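Local coordinates for oligopeptide-binding protein oppA (Lactococcus lactis, PDB 3DRF) that binds oligopeptides in a voluminous venus-fly-trap cavity as part of the OppABCDF ABC transporter, which is essential for uptake of peptides longer than three residues, at residues 264-269 and 273-278; 33-38 and 550-555; 173-178 and 188-193; 89-94 and 181-186. All blocks are in the same frame, centred on the assembly; numbering follows the deposited sequence. Where two conformers were deposited one is given.

Interaction 1 of 4, residues 264-269 and 273-278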
loop_
_atom_site.group_PDB
_atom_site.type_symbol
_atom_site.label_atom_id
_atom_site.label_comp_id
_atom_site.label_asym_id
_atom_site.label_seq_id
_atom_site.Cartn_x
_atom_site.Cartn_y
_atom_site.Cartn_z
ATOM N N VAL A 264 6.281 -17.157 16.843
ATOM C CA VAL A 264 6.391 -18.624 16.789
ATOM C C VAL A 264 5.916 -19.273 18.128
ATOM O O VAL A 264 5.220 -20.205 18.125
ATOM C CB VAL A 264 7.850 -19.078 16.356
ATOM C CG1 VAL A 264 7.992 -20.590 16.517
ATOM C CG2 VAL A 264 8.100 -18.628 14.921
ATOM N N ALA A 265 6.318 -18.693 19.236
ATOM C CA ALA A 265 5.934 -19.196 20.559
ATOM C C ALA A 265 4.399 -19.090 20.697
ATOM O O ALA A 265 3.793 -19.914 21.300
ATOM C CB ALA A 265 6.631 -18.348 21.671
ATOM N N ALA A 266 3.798 -18.042 20.142
ATOM C CA ALA A 266 2.330 -17.895 20.177
ATOM C C ALA A 266 1.627 -18.994 19.415
ATOM O O ALA A 266 0.605 -19.440 19.818
ATOM C CB ALA A 266 1.908 -16.494 19.631
ATOM N N LEU A 267 2.202 -19.436 18.316
ATOM C CA LEU A 267 1.669 -20.581 17.622
ATOM C C LEU A 267 1.909 -21.881 18.401
ATOM O O LEU A 267 1.026 -22.676 18.477
ATOM C CB LEU A 267 2.298 -20.718 16.225
ATOM C CG LEU A 267 2.035 -19.533 15.259
ATOM C CD1 LEU A 267 2.992 -19.642 14.025
ATOM C CD2 LEU A 267 0.568 -19.575 14.814
ATOM N N SER A 268 3.085 -22.050 18.988
ATOM C CA SER A 268 3.377 -23.260 19.748
ATOM C C SER A 268 2.426 -23.412 20.960
ATOM O O SER A 268 2.096 -24.477 21.333
ATOM C CB SER A 268 4.847 -23.269 20.189
ATOM O OG SER A 268 5.698 -23.254 19.085
ATOM N N SER A 269 2.021 -22.312 21.536
ATOM C CA SER A 269 1.151 -22.342 22.730
ATOM C C SER A 269 -0.353 -22.215 22.368
ATOM O O SER A 269 -1.184 -22.154 23.223
ATOM C CB SER A 269 1.560 -21.215 23.650
ATOM O OG SER A 269 1.138 -19.950 23.175
ATOM N N ASP A 273 -5.257 -18.763 16.601
ATOM C CA ASP A 273 -5.660 -19.708 15.575
ATOM C C ASP A 273 -5.029 -19.401 14.232
ATOM O O ASP A 273 -4.750 -20.285 13.468
ATOM C CB ASP A 273 -7.184 -19.735 15.407
ATOM C CG ASP A 273 -7.905 -20.169 16.655
ATOM O OD1 ASP A 273 -7.623 -21.299 17.079
ATOM O OD2 ASP A 273 -8.730 -19.452 17.180
ATOM N N ILE A 274 -4.844 -18.121 13.948
ATOM C CA ILE A 274 -4.323 -17.638 12.644
ATOM C C ILE A 274 -3.396 -16.484 12.964
ATOM O O ILE A 274 -3.741 -15.679 13.772
ATOM C CB ILE A 274 -5.493 -17.128 11.789
ATOM C CG1 ILE A 274 -6.529 -18.249 11.494
ATOM C CG2 ILE A 274 -4.978 -16.472 10.503
ATOM C CD1 ILE A 274 -7.744 -17.783 10.779
ATOM N N ILE A 275 -2.238 -16.399 12.296
ATOM C CA ILE A 275 -1.418 -15.180 12.268
ATOM C C ILE A 275 -1.108 -14.762 10.833
ATOM O O ILE A 275 -0.619 -15.520 10.067
ATOM C CB ILE A 275 -0.070 -15.331 13.059
ATOM C CG1 ILE A 275 -0.312 -15.860 14.511
ATOM C CG2 ILE A 275 0.658 -13.991 13.041
ATOM C CD1 ILE A 275 0.940 -16.045 15.306
ATOM N N ASN A 276 -1.486 -13.533 10.522
ATOM C CA ASN A 276 -1.234 -12.917 9.204
ATOM C C ASN A 276 -0.024 -12.002 9.258
ATOM O O ASN A 276 0.304 -11.477 10.282
ATOM C CB ASN A 276 -2.502 -12.154 8.750
ATOM C CG ASN A 276 -3.627 -13.117 8.395
ATOM O OD1 ASN A 276 -3.431 -14.005 7.601
ATOM N ND2 ASN A 276 -4.775 -12.945 9.021
ATOM N N GLY A 277 0.607 -11.836 8.118
ATOM C CA GLY A 277 1.755 -10.939 7.984
ATOM C C GLY A 277 3.099 -11.431 8.474
ATOM O O GLY A 277 3.984 -10.668 8.636
ATOM N N MET A 278 3.221 -12.737 8.693
ATOM C CA MET A 278 4.491 -13.251 9.213
ATOM C C MET A 278 5.635 -13.150 8.222
ATOM O O MET A 278 5.446 -13.399 7.072
ATOM C CB MET A 278 4.339 -14.704 9.694
ATOM C CG MET A 278 3.457 -14.805 10.931
ATOM S SD MET A 278 3.384 -16.515 11.574
ATOM C CE MET A 278 5.064 -16.730 12.232
#
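The carbonyl oxygen of Val264 is approached twice by one residue a turn further along the helix: backbone Ser268 N donates to Val264 O at 3.0 Å, and the hydroxyl Ser268 OG stands 3.2 Å from Val264 O, a bond that remains unsettled. Across the contact itself the helix meets the strand and the loop that follows it through hydrocarbon and sulfur. Leu267 does most of the work, and its two methyls divide it. CD2 presses on Ile275, with 3.6 Å between Leu267 CD2 and Ile275 CD1, and the two side chains cross at a slant. CD1 instead meets Met278 tip to tip, lying 4.0 Å from both Met278 SD and Met278 CE. The helix and strand are two members of a beta-alpha-beta crossover: strand 252-258 leads into helix 263-268, which returns the chain to the parallel strand 274-276, with strand 34-40 lying between the two in the sheet. Ile275 is well placed to hold the underside of the helix, because its fully extended outer torsion (chi2 179°) carries CD1 out to Leu267 and to the more distant Ala266 CB, 4.5 Å from Ile275 CD1. Replacing Leu267 by an alanine would probably open a gap between helix and strand, leaving Ile275 CD1 and the Met278 thioether without their main helical partner. Val286 of helix 283-287 and Pro547 of strand 536-549 also pack against both Leu267 and Met278. The methionine bends at its thioether (chi3 70°), and at the start of the helix Val264 CG2 reaches Met278 CE only loosely, at 4.5 Å.

Interaction 2 of 4, residues 33-38 and 550-555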
loop_
_atom_site.group_PDB
_atom_site.type_symbol
_atom_site.label_atom_id
_atom_site.label_comp_id
_atom_site.label_asym_id
_atom_site.label_seq_id
_atom_site.Cartn_x
_atom_site.Cartn_y
_atom_site.Cartn_z
ATOM N N GLY A 33 -18.193 -20.566 17.354
ATOM C CA GLY A 33 -16.947 -20.461 18.074
ATOM C C GLY A 33 -16.388 -19.060 18.271
ATOM O O GLY A 33 -16.963 -18.087 17.835
ATOM N N ASN A 34 -15.247 -19.017 18.924
ATOM C CA ASN A 34 -14.558 -17.767 19.247
ATOM C C ASN A 34 -13.141 -17.844 18.706
ATOM O O ASN A 34 -12.310 -18.476 19.258
ATOM C CB ASN A 34 -14.587 -17.533 20.770
ATOM C CG ASN A 34 -16.047 -17.400 21.278
ATOM O OD1 ASN A 34 -16.731 -16.463 21.002
ATOM N ND2 ASN A 34 -16.507 -18.386 21.981
ATOM N N LEU A 35 -12.931 -17.163 17.598
ATOM C CA LEU A 35 -11.673 -17.254 16.855
ATOM C C LEU A 35 -10.674 -16.237 17.376
ATOM O O LEU A 35 -11.040 -15.171 17.742
ATOM C CB LEU A 35 -11.970 -16.994 15.358
ATOM C CG LEU A 35 -10.810 -17.179 14.351
ATOM C CD1 LEU A 35 -10.606 -18.671 14.111
ATOM C CD2 LEU A 35 -11.197 -16.523 13.043
ATOM N N LYS A 36 -9.424 -16.618 17.381
ATOM C CA LYS A 36 -8.351 -15.743 17.821
ATOM C C LYS A 36 -7.373 -15.532 16.665
ATOM O O LYS A 36 -6.761 -16.467 16.218
ATOM C CB LYS A 36 -7.592 -16.368 19.007
ATOM C CG LYS A 36 -8.496 -16.430 20.303
ATOM C CD LYS A 36 -7.652 -16.828 21.431
ATOM C CE LYS A 36 -7.298 -18.223 21.119
ATOM N NZ LYS A 36 -6.497 -18.875 22.267
ATOM N N VAL A 37 -7.230 -14.297 16.214
ATOM C CA VAL A 37 -6.370 -13.938 15.095
ATOM C C VAL A 37 -5.377 -12.874 15.534
ATOM O O VAL A 37 -5.669 -12.055 16.335
ATOM C CB VAL A 37 -7.235 -13.367 13.905
ATOM C CG1 VAL A 37 -6.396 -13.238 12.624
ATOM C CG2 VAL A 37 -8.431 -14.263 13.608
ATOM N N ALA A 38 -4.187 -12.913 14.961
ATOM C CA ALA A 38 -3.205 -11.848 15.096
ATOM C C ALA A 38 -2.624 -11.401 13.748
ATOM O O ALA A 38 -2.604 -12.116 12.794
ATOM C CB ALA A 38 -2.053 -12.254 16.094
ATOM N N LYS A 550 -5.526 -26.346 12.844
ATOM C CA LYS A 550 -6.388 -27.375 12.237
ATOM C C LYS A 550 -7.852 -27.416 12.718
ATOM O O LYS A 550 -8.646 -27.945 12.059
ATOM C CB LYS A 550 -5.717 -28.777 12.271
ATOM C CG LYS A 550 -4.490 -28.804 11.421
ATOM C CD LYS A 550 -3.895 -30.196 11.325
ATOM C CE LYS A 550 -2.520 -30.181 10.776
ATOM N NZ LYS A 550 -1.819 -31.544 10.886
ATOM N N ARG A 551 -8.144 -26.770 13.823
ATOM C CA ARG A 551 -9.510 -26.699 14.290
ATOM C C ARG A 551 -10.381 -25.742 13.422
ATOM O O ARG A 551 -11.575 -25.834 13.415
ATOM C CB ARG A 551 -9.582 -26.303 15.769
ATOM C CG ARG A 551 -9.478 -24.772 16.001
ATOM C CD ARG A 551 -9.650 -24.446 17.445
ATOM N NE ARG A 551 -9.802 -23.015 17.707
ATOM C CZ ARG A 551 -10.841 -22.454 18.304
ATOM N NH1 ARG A 551 -11.884 -23.156 18.653
ATOM N NH2 ARG A 551 -10.859 -21.152 18.480
ATOM N N VAL A 552 -9.719 -24.857 12.664
ATOM C CA VAL A 552 -10.414 -23.856 11.848
ATOM C C VAL A 552 -10.828 -24.390 10.489
ATOM O O VAL A 552 -10.021 -24.958 9.800
ATOM C CB VAL A 552 -9.512 -22.586 11.613
ATOM C CG1 VAL A 552 -10.314 -21.523 10.862
ATOM C CG2 VAL A 552 -9.003 -22.016 12.934
ATOM N N VAL A 553 -12.054 -24.167 10.093
ATOM C CA VAL A 553 -12.505 -24.552 8.798
ATOM C C VAL A 553 -12.948 -23.282 8.068
ATOM O O VAL A 553 -13.459 -22.409 8.649
ATOM C CB VAL A 553 -13.689 -25.571 8.863
ATOM C CG1 VAL A 553 -13.258 -26.914 9.472
ATOM C CG2 VAL A 553 -14.820 -25.023 9.655
ATOM N N GLY A 554 -12.717 -23.226 6.774
ATOM C CA GLY A 554 -13.197 -22.116 5.958
ATOM C C GLY A 554 -12.222 -20.961 5.736
ATOM O O GLY A 554 -12.580 -20.025 5.103
ATOM N N MET A 555 -11.036 -21.018 6.291
ATOM C CA MET A 555 -10.055 -19.977 6.030
ATOM C C MET A 555 -9.384 -20.233 4.655
ATOM O O MET A 555 -9.233 -21.356 4.260
ATOM C CB MET A 555 -9.019 -19.899 7.132
ATOM C CG MET A 555 -7.911 -18.890 6.909
ATOM S SD MET A 555 -8.452 -17.140 6.771
ATOM C CE MET A 555 -6.979 -16.349 6.164
HETATM O O HOH W 1 -14.192 -21.675 19.995
#
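Arg551, Leu35 and Val552 carry this contact, in which a loop close to the end of the chain is fastened to the first strand of a mixed five-stranded sheet. Strand 34-40 runs in the interior of that sheet, between strands 252-258 and 274-276, and segments near the two ends of the modelled chain, more than 500 residues apart, meet here. Arg551 spans the distance. Its chain is extended from CG to NE, and the outer edge of the guanidinium faces the backbone of Asn34. There NH2 gives a weak, bent hydrogen bond to Asn34 O at 3.1 Å (N-H...O angle 134°), the oxygen lying in the guanidinium plane. The neighbouring Arg551 NH1 donates to a water 3.1 Å away, and Asn34 N donates to the same water, so one planar group addresses both the carbonyl and the amide of a single residue. The stronger anchor is Asp273, whose carboxylate forms a salt bridge with Arg551 NE and also accepts the backbone N of Lys36. This acid would probably offset the like charges of Lys36 NZ and Arg551 NH2, which stand 6.2 Å apart; the lysine in addition binds the carbonyl of Ser270. Beneath the polar bridge lies a small apolar one, where the side chains of Leu35 and Val552 cross at about a right angle. Ile568 packs on Val552 as well. The leucine turns CG away from its own N (chi1 -174°), and Leu35 CD1 touches Val552 CG2 at 3.9 Å.

Interaction 3 of 4, residues 173-178 and 188-193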
loop_
_atom_site.group_PDB
_atom_site.type_symbol
_atom_site.label_atom_id
_atom_site.label_comp_id
_atom_site.label_asym_id
_atom_site.label_seq_id
_atom_site.Cartn_x
_atom_site.Cartn_y
_atom_site.Cartn_z
ATOM N N VAL A 173 -20.944 9.039 -11.132
ATOM C CA VAL A 173 -19.609 9.687 -11.196
ATOM C C VAL A 173 -19.223 9.957 -12.657
ATOM O O VAL A 173 -19.178 9.082 -13.460
ATOM C CB VAL A 173 -18.517 8.794 -10.540
ATOM C CG1 VAL A 173 -17.140 9.485 -10.589
ATOM C CG2 VAL A 173 -18.964 8.375 -9.094
ATOM N N GLN A 174 -19.021 11.221 -12.967
ATOM C CA GLN A 174 -18.650 11.687 -14.304
ATOM C C GLN A 174 -17.144 11.850 -14.420
ATOM O O GLN A 174 -16.552 12.645 -13.746
ATOM C CB GLN A 174 -19.346 13.049 -14.587
ATOM C CG GLN A 174 -19.034 13.627 -15.972
ATOM C CD GLN A 174 -19.651 12.790 -17.094
ATOM O OE1 GLN A 174 -20.828 12.772 -17.202
ATOM N NE2 GLN A 174 -18.835 12.110 -17.881
ATOM N N PHE A 175 -16.603 11.121 -15.357
ATOM C CA PHE A 175 -15.172 11.195 -15.672
ATOM C C PHE A 175 -14.913 12.119 -16.862
ATOM O O PHE A 175 -15.769 12.351 -17.642
ATOM C CB PHE A 175 -14.613 9.779 -16.042
ATOM C CG PHE A 175 -14.870 8.729 -14.949
ATOM C CD1 PHE A 175 -14.287 8.880 -13.709
ATOM C CD2 PHE A 175 -15.651 7.637 -15.211
ATOM C CE1 PHE A 175 -14.519 7.935 -12.694
ATOM C CE2 PHE A 175 -15.882 6.676 -14.197
ATOM C CZ PHE A 175 -15.322 6.874 -12.940
ATOM N N LYS A 176 -13.673 12.556 -16.965
ATOM C CA LYS A 176 -13.138 13.154 -18.222
ATOM C C LYS A 176 -12.932 12.073 -19.301
ATOM O O LYS A 176 -13.285 12.286 -20.412
ATOM C CB LYS A 176 -11.830 13.913 -17.960
ATOM C CG LYS A 176 -11.978 15.078 -16.943
ATOM C CD LYS A 176 -10.611 15.746 -16.671
ATOM C CE LYS A 176 -10.803 16.752 -15.606
ATOM N NZ LYS A 176 -9.492 17.306 -15.274
ATOM N N GLU A 177 -12.311 10.969 -18.927
ATOM C CA GLU A 177 -12.150 9.817 -19.785
ATOM C C GLU A 177 -12.248 8.536 -18.958
ATOM O O GLU A 177 -11.941 8.467 -17.779
ATOM C CB GLU A 177 -10.750 9.788 -20.505
ATOM C CG GLU A 177 -10.397 11.043 -21.353
ATOM C CD GLU A 177 -11.317 11.228 -22.557
ATOM O OE1 GLU A 177 -12.050 10.347 -22.919
ATOM O OE2 GLU A 177 -11.249 12.305 -23.112
ATOM N N MET A 178 -12.631 7.496 -19.667
ATOM C CA MET A 178 -12.524 6.140 -19.135
ATOM C C MET A 178 -11.056 5.737 -19.094
ATOM O O MET A 178 -10.250 6.260 -19.819
ATOM C CB MET A 178 -13.297 5.158 -20.015
ATOM C CG MET A 178 -14.764 5.503 -20.189
ATOM S SD MET A 178 -15.719 5.707 -18.614
ATOM C CE MET A 178 -16.073 3.989 -18.082
ATOM N N GLY A 188 -8.240 2.886 -8.795
ATOM C CA GLY A 188 -7.906 4.204 -8.224
ATOM C C GLY A 188 -8.631 5.389 -8.853
ATOM O O GLY A 188 -8.606 6.440 -8.329
ATOM N N TYR A 189 -9.289 5.193 -9.985
ATOM C CA TYR A 189 -10.038 6.271 -10.711
ATOM C C TYR A 189 -11.437 6.536 -10.140
ATOM O O TYR A 189 -11.950 7.588 -10.288
ATOM C CB TYR A 189 -10.052 5.987 -12.227
ATOM C CG TYR A 189 -8.663 6.161 -12.840
ATOM C CD1 TYR A 189 -8.176 7.413 -13.107
ATOM C CD2 TYR A 189 -7.826 5.064 -13.091
ATOM C CE1 TYR A 189 -6.908 7.614 -13.655
ATOM C CE2 TYR A 189 -6.532 5.238 -13.622
ATOM C CZ TYR A 189 -6.090 6.531 -13.898
ATOM O OH TYR A 189 -4.836 6.783 -14.413
ATOM N N PHE A 190 -12.015 5.541 -9.482
ATOM C CA PHE A 190 -13.193 5.749 -8.611
ATOM C C PHE A 190 -12.947 4.918 -7.368
ATOM O O PHE A 190 -12.298 3.923 -7.389
ATOM C CB PHE A 190 -14.541 5.474 -9.292
ATOM C CG PHE A 190 -14.736 4.043 -9.761
ATOM C CD1 PHE A 190 -15.302 3.075 -8.917
ATOM C CD2 PHE A 190 -14.378 3.670 -11.078
ATOM C CE1 PHE A 190 -15.497 1.757 -9.385
ATOM C CE2 PHE A 190 -14.568 2.374 -11.511
ATOM C CZ PHE A 190 -15.131 1.429 -10.713
ATOM N N LEU A 191 -13.459 5.418 -6.269
ATOM C CA LEU A 191 -13.225 4.819 -4.942
ATOM C C LEU A 191 -14.284 3.753 -4.648
ATOM O O LEU A 191 -15.298 3.676 -5.291
ATOM C CB LEU A 191 -13.193 5.932 -3.835
ATOM C CG LEU A 191 -12.119 7.044 -4.075
ATOM C CD1 LEU A 191 -12.217 8.183 -3.030
ATOM C CD2 LEU A 191 -10.662 6.405 -4.108
ATOM N N GLU A 192 -14.019 2.980 -3.602
ATOM C CA GLU A 192 -14.786 1.742 -3.383
ATOM C C GLU A 192 -15.250 1.559 -1.971
ATOM O O GLU A 192 -15.618 0.485 -1.609
ATOM C CB GLU A 192 -13.933 0.505 -3.819
ATOM C CG GLU A 192 -13.365 0.601 -5.266
ATOM C CD GLU A 192 -12.595 -0.631 -5.693
ATOM O OE1 GLU A 192 -12.918 -1.742 -5.291
ATOM O OE2 GLU A 192 -11.691 -0.444 -6.455
ATOM N N THR A 193 -15.218 2.623 -1.172
ATOM C CA THR A 193 -15.659 2.568 0.234
ATOM C C THR A 193 -16.668 3.678 0.522
ATOM O O THR A 193 -16.759 4.609 -0.199
ATOM C CB THR A 193 -14.437 2.712 1.202
ATOM O OG1 THR A 193 -13.806 3.988 0.990
ATOM C CG2 THR A 193 -13.384 1.602 0.948
#
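Phe175 pushes the far end of its ring into the corner between Tyr189 and Phe190. Phe175 CE1 lies 3.5 Å from the carbonyl oxygen Tyr189 O, and the next ring atom, Phe175 CZ, touches Phe190 CD2 at 3.8 Å. The two phenyl rings meet obliquely rather than stacking; what lies in the plane of the Phe175 ring, at its edge, is the methylene Phe190 CB, 4.0 Å from Phe175 CZ. Over one face of the same ring sits Val173 O, displaced toward the rim. A chi1 of 62° sets Phe190 CG between its own N and C, which helps bring CD2 to Phe175 CZ; CB is placed by the backbone.

Further out, the backbone at Phe175 is steadied by Gln174, whose NE2 donates almost straight to Phe175 O (3.1 Å, 174°) and also binds Ser95 O. Tyr119 and Tyr123 of helix 116-127 pack against Phe190, while Val89 and Leu91 reach it from strand 87-92, so the pair joins a four-stranded antiparallel sheet to a neighbouring helix. A serine in place of Phe175 would probably leave Phe190 without this ring partner and open a gap beside Tyr189 O. Since the rings have no stacking geometry, the contact rests on shape fit and dispersion between buried groups, with the ring CH near Tyr189 O probably adding a slight electrostatic attraction.

Interaction 4 of 4, residues 89-94 and 181-186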
loop_
_atom_site.group_PDB
_atom_site.type_symbol
_atom_site.label_atom_id
_atom_site.label_comp_id
_atom_site.label_asym_id
_atom_site.label_seq_id
_atom_site.Cartn_x
_atom_site.Cartn_y
_atom_site.Cartn_z
ATOM N N VAL A 89 -21.416 -1.718 -9.516
ATOM C CA VAL A 89 -20.960 -0.606 -10.334
ATOM C C VAL A 89 -21.193 -0.967 -11.816
ATOM O O VAL A 89 -20.932 -2.062 -12.243
ATOM C CB VAL A 89 -19.527 -0.200 -9.990
ATOM C CG1 VAL A 89 -18.554 -1.372 -10.241
ATOM C CG2 VAL A 89 -19.116 1.024 -10.821
ATOM N N ALA A 90 -21.714 -0.014 -12.556
ATOM C CA ALA A 90 -21.907 -0.114 -14.021
ATOM C C ALA A 90 -21.149 0.999 -14.730
ATOM O O ALA A 90 -21.317 2.146 -14.438
ATOM C CB ALA A 90 -23.361 0.016 -14.349
ATOM N N LEU A 91 -20.310 0.649 -15.681
ATOM C CA LEU A 91 -19.593 1.611 -16.516
ATOM C C LEU A 91 -20.361 1.928 -17.778
ATOM O O LEU A 91 -20.845 1.051 -18.405
ATOM C CB LEU A 91 -18.194 1.045 -16.881
ATOM C CG LEU A 91 -17.308 0.554 -15.703
ATOM C CD1 LEU A 91 -15.995 0.055 -16.256
ATOM C CD2 LEU A 91 -17.028 1.727 -14.689
ATOM N N ASP A 92 -20.449 3.180 -18.135
ATOM C CA ASP A 92 -20.963 3.624 -19.438
ATOM C C ASP A 92 -19.874 4.409 -20.139
ATOM O O ASP A 92 -19.604 5.510 -19.859
ATOM C CB ASP A 92 -22.238 4.463 -19.244
ATOM C CG ASP A 92 -22.811 4.985 -20.539
ATOM O OD1 ASP A 92 -22.192 4.989 -21.566
ATOM O OD2 ASP A 92 -23.960 5.419 -20.435
ATOM N N LYS A 93 -19.218 3.704 -21.039
ATOM C CA LYS A 93 -18.055 4.261 -21.759
ATOM C C LYS A 93 -18.392 5.391 -22.755
ATOM O O LYS A 93 -17.589 6.141 -23.101
ATOM C CB LYS A 93 -17.186 3.141 -22.425
ATOM C CG LYS A 93 -17.895 2.473 -23.629
ATOM C CD LYS A 93 -17.037 1.274 -24.093
ATOM C CE LYS A 93 -17.671 0.500 -25.202
ATOM N NZ LYS A 93 -17.836 1.247 -26.476
ATOM N N GLU A 94 -19.640 5.438 -23.171
ATOM C CA GLU A 94 -20.095 6.508 -24.115
ATOM C C GLU A 94 -20.327 7.826 -23.365
ATOM O O GLU A 94 -19.855 8.816 -23.747
ATOM C CB GLU A 94 -21.363 6.052 -24.869
ATOM C CG GLU A 94 -21.288 4.674 -25.535
ATOM C CD GLU A 94 -20.057 4.343 -26.381
ATOM O OE1 GLU A 94 -19.358 5.207 -26.849
ATOM O OE2 GLU A 94 -19.874 3.150 -26.504
ATOM N N GLY A 181 -8.243 0.220 -16.691
ATOM C CA GLY A 181 -8.354 -0.510 -15.430
ATOM C C GLY A 181 -9.696 -0.429 -14.665
ATOM O O GLY A 181 -9.830 -1.054 -13.651
ATOM N N MET A 182 -10.633 0.387 -15.142
ATOM C CA MET A 182 -11.907 0.634 -14.430
ATOM C C MET A 182 -12.795 -0.590 -14.220
ATOM O O MET A 182 -13.658 -0.563 -13.428
ATOM C CB MET A 182 -12.694 1.744 -15.126
ATOM C CG MET A 182 -12.147 3.147 -14.780
ATOM S SD MET A 182 -13.120 4.331 -15.765
ATOM C CE MET A 182 -12.510 5.930 -15.114
ATOM N N THR A 183 -12.526 -1.625 -14.995
ATOM C CA THR A 183 -13.227 -2.913 -14.834
ATOM C C THR A 183 -12.721 -3.736 -13.619
ATOM O O THR A 183 -13.338 -4.705 -13.280
ATOM C CB THR A 183 -13.075 -3.780 -16.094
ATOM O OG1 THR A 183 -11.685 -3.884 -16.370
ATOM C CG2 THR A 183 -13.827 -3.155 -17.299
ATOM N N GLN A 184 -11.680 -3.259 -12.949
ATOM C CA GLN A 184 -10.972 -4.046 -11.956
ATOM C C GLN A 184 -10.880 -3.274 -10.636
ATOM O O GLN A 184 -10.576 -2.072 -10.615
ATOM C CB GLN A 184 -9.572 -4.360 -12.503
ATOM C CG GLN A 184 -8.771 -5.417 -11.741
ATOM C CD GLN A 184 -7.679 -6.074 -12.586
ATOM O OE1 GLN A 184 -7.872 -6.293 -13.789
ATOM N NE2 GLN A 184 -6.550 -6.453 -11.945
ATOM N N SER A 185 -11.122 -3.959 -9.527
ATOM C CA SER A 185 -10.994 -3.354 -8.220
ATOM C C SER A 185 -9.527 -2.901 -8.051
ATOM O O SER A 185 -8.598 -3.515 -8.539
ATOM C CB SER A 185 -11.422 -4.347 -7.129
ATOM O OG SER A 185 -11.312 -3.747 -5.860
ATOM N N GLY A 186 -9.367 -1.787 -7.345
ATOM C CA GLY A 186 -8.046 -1.200 -7.093
ATOM C C GLY A 186 -7.611 -0.268 -8.218
ATOM O O GLY A 186 -6.518 0.186 -8.191
#
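Leu91 rests one methyl on the backbone of Met182, and this is the tight part of the contact. Leu91 CD1 stands 3.7 Å from Met182 O and 3.9 Å from Met182 CB, so it is seated over the carbonyl and the root of the side chain rather than against the sulfur. The leucine reaches that far because its chain is fully drawn out beyond CB (chi2 -180°). Met182 then leads away from it, extended past CG, to pack against Phe175; the ring of Phe190 also comes close to Met182 O, so this carbonyl is crowded by apolar groups. The backbone beneath is a type I turn, closed by Gln184 N on Gly181 O at 3.0 Å, which holds the Met182 carbonyl where the leucine meets it.

The outer side is looser. Thr183 is exposed and adds just its methyl, with 4.0 Å between Thr183 CG2 and Leu91 CD1. Beyond it, strand 87-92 turns over into strand 97-102 as a beta hairpin whose exposed tip carries its own polar bonds: Lys93 NZ pairs with Glu94 OE2 at 2.8 Å, meeting the carboxylate on its syn side, and Asp92 OD1 accepts a weak bond from Glu94 N as well as one from Ser95 N. A few residues further along the loop, Ser185 packs on an apolar side chain of the bound peptide. Between these two segments the link is one leucine methyl seated on a turn, a non-directional contact that relies on fit, with the Lys93-Glu94 salt bridge off to one side.

Overall arrangement
The four contacts form two close pairs in space. Interactions 1 and 2, with centres 12 Å apart, share the mixed five-stranded sheet, where strands 34-40 and 274-276 are neighbours; Asp273 links them. Interactions 3 and 4 have centres 8 Å apart around the four-stranded antiparallel sheet, and Glu192 ties them by binding Ser185 and Gly186. Between the pairs the centres are 35 to 39 Å apart and the nearest atoms about 18 or 19 Å. Along the chain, 33-38 and 550-555 enclose everything else; the segments of interactions 3 and 4 alternate, then interaction 1 follows. Segments near the two ends of the modelled chain thus meet at one sheet, while the second pair braces a loop that touches the peptide.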